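Local coordinates for protein diaminopimelate decarboxylase (Aquifex aeolicus, PDB 2P3E) that probably catalyses the pyridoxal phosphate-dependent decarboxylation of meso-diaminopimelate to L-lysine and carbon dioxide, the last step of lysine biosynthesis by the diaminopimelate pathway, at residues B[32-45]-B[393-407]. Sequence-based numbering, arbitrary orientation.
Sequences FGTPLYVYSSNFIK and EVLVENGSVKLIRKR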
loop_
_atom_site.group_PDB
_atom_site.type_symbol
_atom_site.label_atom_id
_atom_site.label_comp_id
_atom_site.label_asym_id
_atom_site.label_seq_id
_atom_site.Cartn_x
_atom_site.Cartn_y
_atom_site.Cartn_z
ATOM N N PHE B 32 8.232 10.272 20.891
ATOM C CA PHE B 32 8.383 10.260 19.429
ATOM C C PHE B 32 7.065 10.367 18.652
ATOM O O PHE B 32 7.065 10.508 17.423
ATOM C CB PHE B 32 9.178 9.015 18.994
ATOM C CG PHE B 32 10.611 9.029 19.452
ATOM C CD1 PHE B 32 11.542 9.892 18.855
ATOM C CD2 PHE B 32 11.033 8.203 20.500
ATOM C CE1 PHE B 32 12.871 9.920 19.295
ATOM C CE2 PHE B 32 12.346 8.230 20.931
ATOM C CZ PHE B 32 13.266 9.087 20.333
ATOM N N GLY B 33 5.948 10.293 19.368
ATOM C CA GLY B 33 4.622 10.353 18.764
ATOM C C GLY B 33 4.135 8.991 18.262
ATOM O O GLY B 33 4.894 8.015 18.244
ATOM N N THR B 34 2.858 8.921 17.880
ATOM C CA THR B 34 2.292 7.714 17.265
ATOM C C THR B 34 1.633 8.102 15.937
ATOM O O THR B 34 1.281 9.266 15.752
ATOM C CB THR B 34 1.240 7.009 18.185
ATOM O OG1 THR B 34 0.243 7.956 18.587
ATOM C CG2 THR B 34 1.900 6.402 19.428
ATOM N N PRO B 35 1.482 7.137 14.996
ATOM C CA PRO B 35 1.981 5.757 15.025
ATOM C C PRO B 35 3.507 5.694 15.114
ATOM O O PRO B 35 4.192 6.584 14.603
ATOM C CB PRO B 35 1.520 5.174 13.674
ATOM C CG PRO B 35 0.403 6.068 13.231
ATOM C CD PRO B 35 0.745 7.436 13.750
ATOM N N LEU B 36 4.015 4.655 15.774
ATOM C CA LEU B 36 5.450 4.460 15.978
ATOM C C LEU B 36 5.840 2.998 15.771
ATOM O O LEU B 36 5.289 2.094 16.427
ATOM C CB LEU B 36 5.852 4.891 17.407
ATOM C CG LEU B 36 7.346 4.918 17.756
ATOM C CD1 LEU B 36 8.054 5.968 16.900
ATOM C CD2 LEU B 36 7.586 5.209 19.258
ATOM N N TYR B 37 6.783 2.765 14.861
ATOM C CA TYR B 37 7.403 1.448 14.732
ATOM C C TYR B 37 8.619 1.366 15.640
ATOM O O TYR B 37 9.538 2.191 15.552
ATOM C CB TYR B 37 7.818 1.177 13.287
ATOM C CG TYR B 37 6.729 0.551 12.433
ATOM C CD1 TYR B 37 5.999 1.307 11.504
ATOM C CD2 TYR B 37 6.430 -0.806 12.557
ATOM C CE1 TYR B 37 4.994 0.699 10.701
ATOM C CE2 TYR B 37 5.432 -1.403 11.790
ATOM C CZ TYR B 37 4.722 -0.650 10.867
ATOM O OH TYR B 37 3.754 -1.297 10.113
ATOM N N VAL B 38 8.634 0.349 16.493
ATOM C CA VAL B 38 9.723 0.166 17.458
ATOM C C VAL B 38 10.375 -1.189 17.215
ATOM O O VAL B 38 9.672 -2.193 17.157
ATOM C CB VAL B 38 9.190 0.248 18.922
ATOM C CG1 VAL B 38 10.350 0.086 19.935
ATOM C CG2 VAL B 38 8.449 1.576 19.163
ATOM N N TYR B 39 11.709 -1.204 17.068
ATOM C CA TYR B 39 12.443 -2.417 16.796
ATOM C C TYR B 39 13.422 -2.762 17.926
ATOM O O TYR B 39 14.026 -1.865 18.532
ATOM C CB TYR B 39 13.225 -2.290 15.476
ATOM C CG TYR B 39 12.361 -2.003 14.265
ATOM C CD1 TYR B 39 11.789 -3.039 13.528
ATOM C CD2 TYR B 39 12.094 -0.692 13.874
ATOM C CE1 TYR B 39 10.982 -2.766 12.403
ATOM C CE2 TYR B 39 11.308 -0.413 12.741
ATOM C CZ TYR B 39 10.756 -1.440 12.031
ATOM O OH TYR B 39 9.989 -1.115 10.931
ATOM N N SER B 40 13.588 -4.061 18.169
ATOM C CA SER B 40 14.583 -4.582 19.116
ATOM C C SER B 40 15.856 -4.961 18.378
ATOM O O SER B 40 15.877 -5.897 17.574
ATOM C CB SER B 40 14.024 -5.795 19.877
ATOM O OG SER B 40 15.072 -6.560 20.490
ATOM N N SER B 41 16.938 -4.243 18.686
ATOM C CA SER B 41 18.232 -4.518 18.096
ATOM C C SER B 41 18.712 -5.939 18.418
ATOM O O SER B 41 19.152 -6.676 17.518
ATOM C CB SER B 41 19.257 -3.481 18.583
ATOM O OG SER B 41 20.501 -3.666 17.950
ATOM N N ASN B 42 18.617 -6.326 19.692
ATOM C CA ASN B 42 19.137 -7.624 20.114
ATOM C C ASN B 42 18.311 -8.791 19.605
ATOM O O ASN B 42 18.853 -9.876 19.393
ATOM C CB ASN B 42 19.333 -7.700 21.634
ATOM C CG ASN B 42 20.609 -7.021 22.073
ATOM O OD1 ASN B 42 21.703 -7.428 21.678
ATOM N ND2 ASN B 42 20.475 -5.938 22.850
ATOM N N PHE B 43 17.007 -8.578 19.417
ATOM C CA PHE B 43 16.185 -9.605 18.762
ATOM C C PHE B 43 16.670 -9.892 17.345
ATOM O O PHE B 43 16.835 -11.066 16.966
ATOM C CB PHE B 43 14.692 -9.241 18.748
ATOM C CG PHE B 43 13.794 -10.352 18.235
ATOM C CD1 PHE B 43 13.268 -11.303 19.111
ATOM C CD2 PHE B 43 13.493 -10.462 16.873
ATOM C CE1 PHE B 43 12.447 -12.328 18.647
ATOM C CE2 PHE B 43 12.652 -11.478 16.399
ATOM C CZ PHE B 43 12.132 -12.414 17.298
ATOM N N ILE B 44 16.875 -8.834 16.558
ATOM C CA ILE B 44 17.347 -8.966 15.174
ATOM C C ILE B 44 18.674 -9.735 15.123
ATOM O O ILE B 44 18.811 -10.707 14.359
ATOM C CB ILE B 44 17.485 -7.592 14.474
ATOM C CG1 ILE B 44 16.111 -6.908 14.330
ATOM C CG2 ILE B 44 18.107 -7.749 13.091
ATOM C CD1 ILE B 44 16.184 -5.423 13.986
ATOM N N LYS B 45 19.644 -9.289 15.930
ATOM C CA LYS B 45 20.976 -9.900 15.984
ATOM C C LYS B 45 20.894 -11.378 16.355
ATOM O O LYS B 45 21.579 -12.201 15.748
ATOM C CB LYS B 45 21.908 -9.156 16.972
ATOM C CG LYS B 45 22.282 -7.718 16.584
ATOM C CD LYS B 45 22.934 -6.970 17.771
ATOM C CE LYS B 45 23.467 -5.594 17.365
ATOM N NZ LYS B 45 24.336 -5.029 18.451
ATOM N N GLU B 393 10.349 5.546 13.017
ATOM C CA GLU B 393 10.887 4.252 13.401
ATOM C C GLU B 393 12.037 4.432 14.417
ATOM O O GLU B 393 12.941 5.223 14.205
ATOM C CB GLU B 393 11.417 3.511 12.178
ATOM C CG GLU B 393 10.323 3.056 11.171
ATOM C CD GLU B 393 10.918 2.256 9.995
ATOM O OE1 GLU B 393 11.743 2.815 9.212
ATOM O OE2 GLU B 393 10.563 1.069 9.835
ATOM N N VAL B 394 12.003 3.674 15.502
ATOM C CA VAL B 394 13.054 3.758 16.530
ATOM C C VAL B 394 13.614 2.366 16.782
ATOM O O VAL B 394 12.901 1.378 16.643
ATOM C CB VAL B 394 12.534 4.381 17.860
ATOM C CG1 VAL B 394 12.120 5.845 17.645
ATOM C CG2 VAL B 394 11.354 3.610 18.394
ATOM N N LEU B 395 14.894 2.309 17.124
ATOM C CA LEU B 395 15.601 1.063 17.395
ATOM C C LEU B 395 16.118 1.091 18.841
ATOM O O LEU B 395 16.913 1.979 19.218
ATOM C CB LEU B 395 16.771 0.898 16.434
ATOM C CG LEU B 395 17.715 -0.316 16.602
ATOM C CD1 LEU B 395 16.998 -1.601 16.231
ATOM C CD2 LEU B 395 18.943 -0.110 15.737
ATOM N N VAL B 396 15.647 0.142 19.641
ATOM C CA VAL B 396 16.003 0.064 21.049
ATOM C C VAL B 396 17.125 -0.969 21.240
ATOM O O VAL B 396 17.145 -2.002 20.567
ATOM C CB VAL B 396 14.782 -0.283 21.916
ATOM C CG1 VAL B 396 15.170 -0.303 23.379
ATOM C CG2 VAL B 396 13.680 0.753 21.730
ATOM N N GLU B 397 18.081 -0.659 22.117
ATOM C CA GLU B 397 19.123 -1.619 22.472
ATOM C C GLU B 397 19.534 -1.386 23.926
ATOM O O GLU B 397 20.059 -0.308 24.256
ATOM C CB GLU B 397 20.337 -1.465 21.561
ATOM C CG GLU B 397 21.434 -2.510 21.797
ATOM C CD GLU B 397 22.546 -2.428 20.770
ATOM O OE1 GLU B 397 22.266 -2.433 19.546
ATOM O OE2 GLU B 397 23.711 -2.371 21.170
ATOM N N ASN B 398 19.262 -2.384 24.766
ATOM C CA ASN B 398 19.690 -2.398 26.176
ATOM C C ASN B 398 19.477 -1.041 26.878
ATOM O O ASN B 398 20.438 -0.376 27.273
ATOM C CB ASN B 398 21.156 -2.839 26.269
ATOM C CG ASN B 398 21.579 -3.180 27.694
ATOM O OD1 ASN B 398 20.742 -3.469 28.555
ATOM N ND2 ASN B 398 22.887 -3.143 27.943
ATOM N N GLY B 399 18.216 -0.617 26.963
ATOM C CA GLY B 399 17.859 0.626 27.655
ATOM C C GLY B 399 18.037 1.940 26.904
ATOM O O GLY B 399 17.610 2.985 27.396
ATOM N N SER B 400 18.673 1.925 25.734
ATOM C CA SER B 400 18.838 3.166 24.984
ATOM C C SER B 400 18.166 3.089 23.612
ATOM O O SER B 400 17.705 2.019 23.210
ATOM C CB SER B 400 20.307 3.550 24.870
ATOM O OG SER B 400 20.994 2.691 23.985
ATOM N N VAL B 401 18.077 4.228 22.926
ATOM C CA VAL B 401 17.322 4.304 21.661
ATOM C C VAL B 401 18.019 5.120 20.590
ATOM O O VAL B 401 18.699 6.101 20.884
ATOM C CB VAL B 401 15.861 4.846 21.832
ATOM C CG1 VAL B 401 15.122 4.083 22.876
ATOM C CG2 VAL B 401 15.842 6.348 22.174
ATOM N N LYS B 402 17.831 4.708 19.339
ATOM C CA LYS B 402 18.219 5.501 18.208
ATOM C C LYS B 402 16.999 5.744 17.317
ATOM O O LYS B 402 16.221 4.829 17.037
ATOM C CB LYS B 402 19.315 4.786 17.394
ATOM C CG LYS B 402 20.652 4.654 18.104
ATOM C CD LYS B 402 21.714 3.981 17.202
ATOM C CE LYS B 402 21.276 2.544 16.876
ATOM N NZ LYS B 402 22.387 1.541 16.574
ATOM N N LEU B 403 16.832 6.982 16.879
ATOM C CA LEU B 403 15.840 7.283 15.877
ATOM C C LEU B 403 16.386 6.806 14.533
ATOM O O LEU B 403 17.453 7.268 14.105
ATOM C CB LEU B 403 15.506 8.790 15.870
ATOM C CG LEU B 403 14.414 9.296 14.910
ATOM C CD1 LEU B 403 13.052 8.666 15.285
ATOM C CD2 LEU B 403 14.330 10.816 14.998
ATOM N N ILE B 404 15.710 5.840 13.902
ATOM C CA ILE B 404 16.220 5.277 12.634
ATOM C C ILE B 404 15.388 5.679 11.374
ATOM O O ILE B 404 15.814 5.453 10.231
ATOM C CB ILE B 404 16.471 3.735 12.726
ATOM C CG1 ILE B 404 15.178 2.987 13.091
ATOM C CG2 ILE B 404 17.582 3.427 13.743
ATOM C CD1 ILE B 404 15.208 1.508 12.759
ATOM N N ARG B 405 14.244 6.315 11.601
ATOM C CA ARG B 405 13.514 7.032 10.547
ATOM C C ARG B 405 12.677 8.133 11.177
ATOM O O ARG B 405 11.849 7.860 12.038
ATOM C CB ARG B 405 12.612 6.090 9.728
ATOM C CG ARG B 405 12.067 6.775 8.456
ATOM C CD ARG B 405 11.116 5.889 7.649
ATOM N NE ARG B 405 10.520 6.675 6.557
ATOM C CZ ARG B 405 10.933 6.663 5.291
ATOM N NH1 ARG B 405 11.941 5.890 4.907
ATOM N NH2 ARG B 405 10.294 7.401 4.390
ATOM N N LYS B 406 12.905 9.377 10.756
ATOM C CA LYS B 406 12.094 10.503 11.237
ATOM C C LYS B 406 10.671 10.328 10.718
ATOM O O LYS B 406 10.460 9.771 9.629
ATOM C CB LYS B 406 12.641 11.837 10.732
ATOM C CG LYS B 406 14.058 12.207 11.273
ATOM C CD LYS B 406 14.569 13.522 10.595
ATOM C CE LYS B 406 14.822 13.335 9.083
ATOM N NZ LYS B 406 15.663 14.428 8.456
ATOM N N ARG B 407 9.711 10.800 11.504
ATOM C CA ARG B 407 8.341 10.914 11.032
ATOM C C ARG B 407 8.309 11.867 9.838
ATOM O O ARG B 407 8.934 12.935 9.861
ATOM C CB ARG B 407 7.440 11.440 12.144
ATOM C CG ARG B 407 5.933 11.392 11.836
ATOM C CD ARG B 407 5.116 11.802 13.068
ATOM N NE ARG B 407 5.486 10.961 14.210
ATOM C CZ ARG B 407 5.031 9.723 14.426
ATOM N NH1 ARG B 407 4.173 9.149 13.568
ATOM N NH2 ARG B 407 5.470 9.041 15.473
HETATM O O HOH W 1 8.134 12.221 15.518
HETATM O O HOH W 2 5.752 13.284 15.982
HETATM O O HOH W 3 24.590 -2.399 17.693
#
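In the mixed beta sheet of this decarboxylase, strand 36-40 runs parallel to strand 393-397, the first arm of a C-terminal hairpin, with Y37 beside E393 and Y39 beside L395. The ladder alternates: V394 N donates to Y37 O, Y39 N to V394 O (2.9 Å), V396 N to Y39 O, and S41 N, already in the helix, to V396 O. On one face V38 CG2 meets V394 CG2 at 3.6 Å, while a chi1 of -65° turns V394 CG1 away from its own carbonyl carbon and over the face of the F32 ring, 3.9 Å from the centroid, a CH-pi contact; V401 CG2 reaches the same ring at its edge. On the opposite face, Y39 OH donates to E393 OE2 at 2.5 Å, on the anti side of the carboxylate, whose plane stands 74° from the ring; N67 also bonds Y39 OH, and N69 holds E393 OE1. At the far end E397 OE1 accepts a hydrogen bond from S41 OG at 2.7 Å and a weak salt bridge from K45 NZ, backed by a water touching both charges.

R407, its chain bent at chi3, brings its guanidinium to the loop before the strand. NH1 and NH2 both grip P35 O, at 2.8 and 2.9 Å, and NH2 also donates to F32 O with a fairly straight bond (166°). Replacing R407 by alanine would be likely to leave the F32 and P35 carbonyls without these donors and the cis-proline loop less firmly tied to the hairpin's end. I404 N and R405 N share E393 O, a classic beta bulge. Strand 36-40 also pairs with strand 289-301, so the chain's early part is woven into the C-terminal beta domain, as in other class-II (fold type III) decarboxylases.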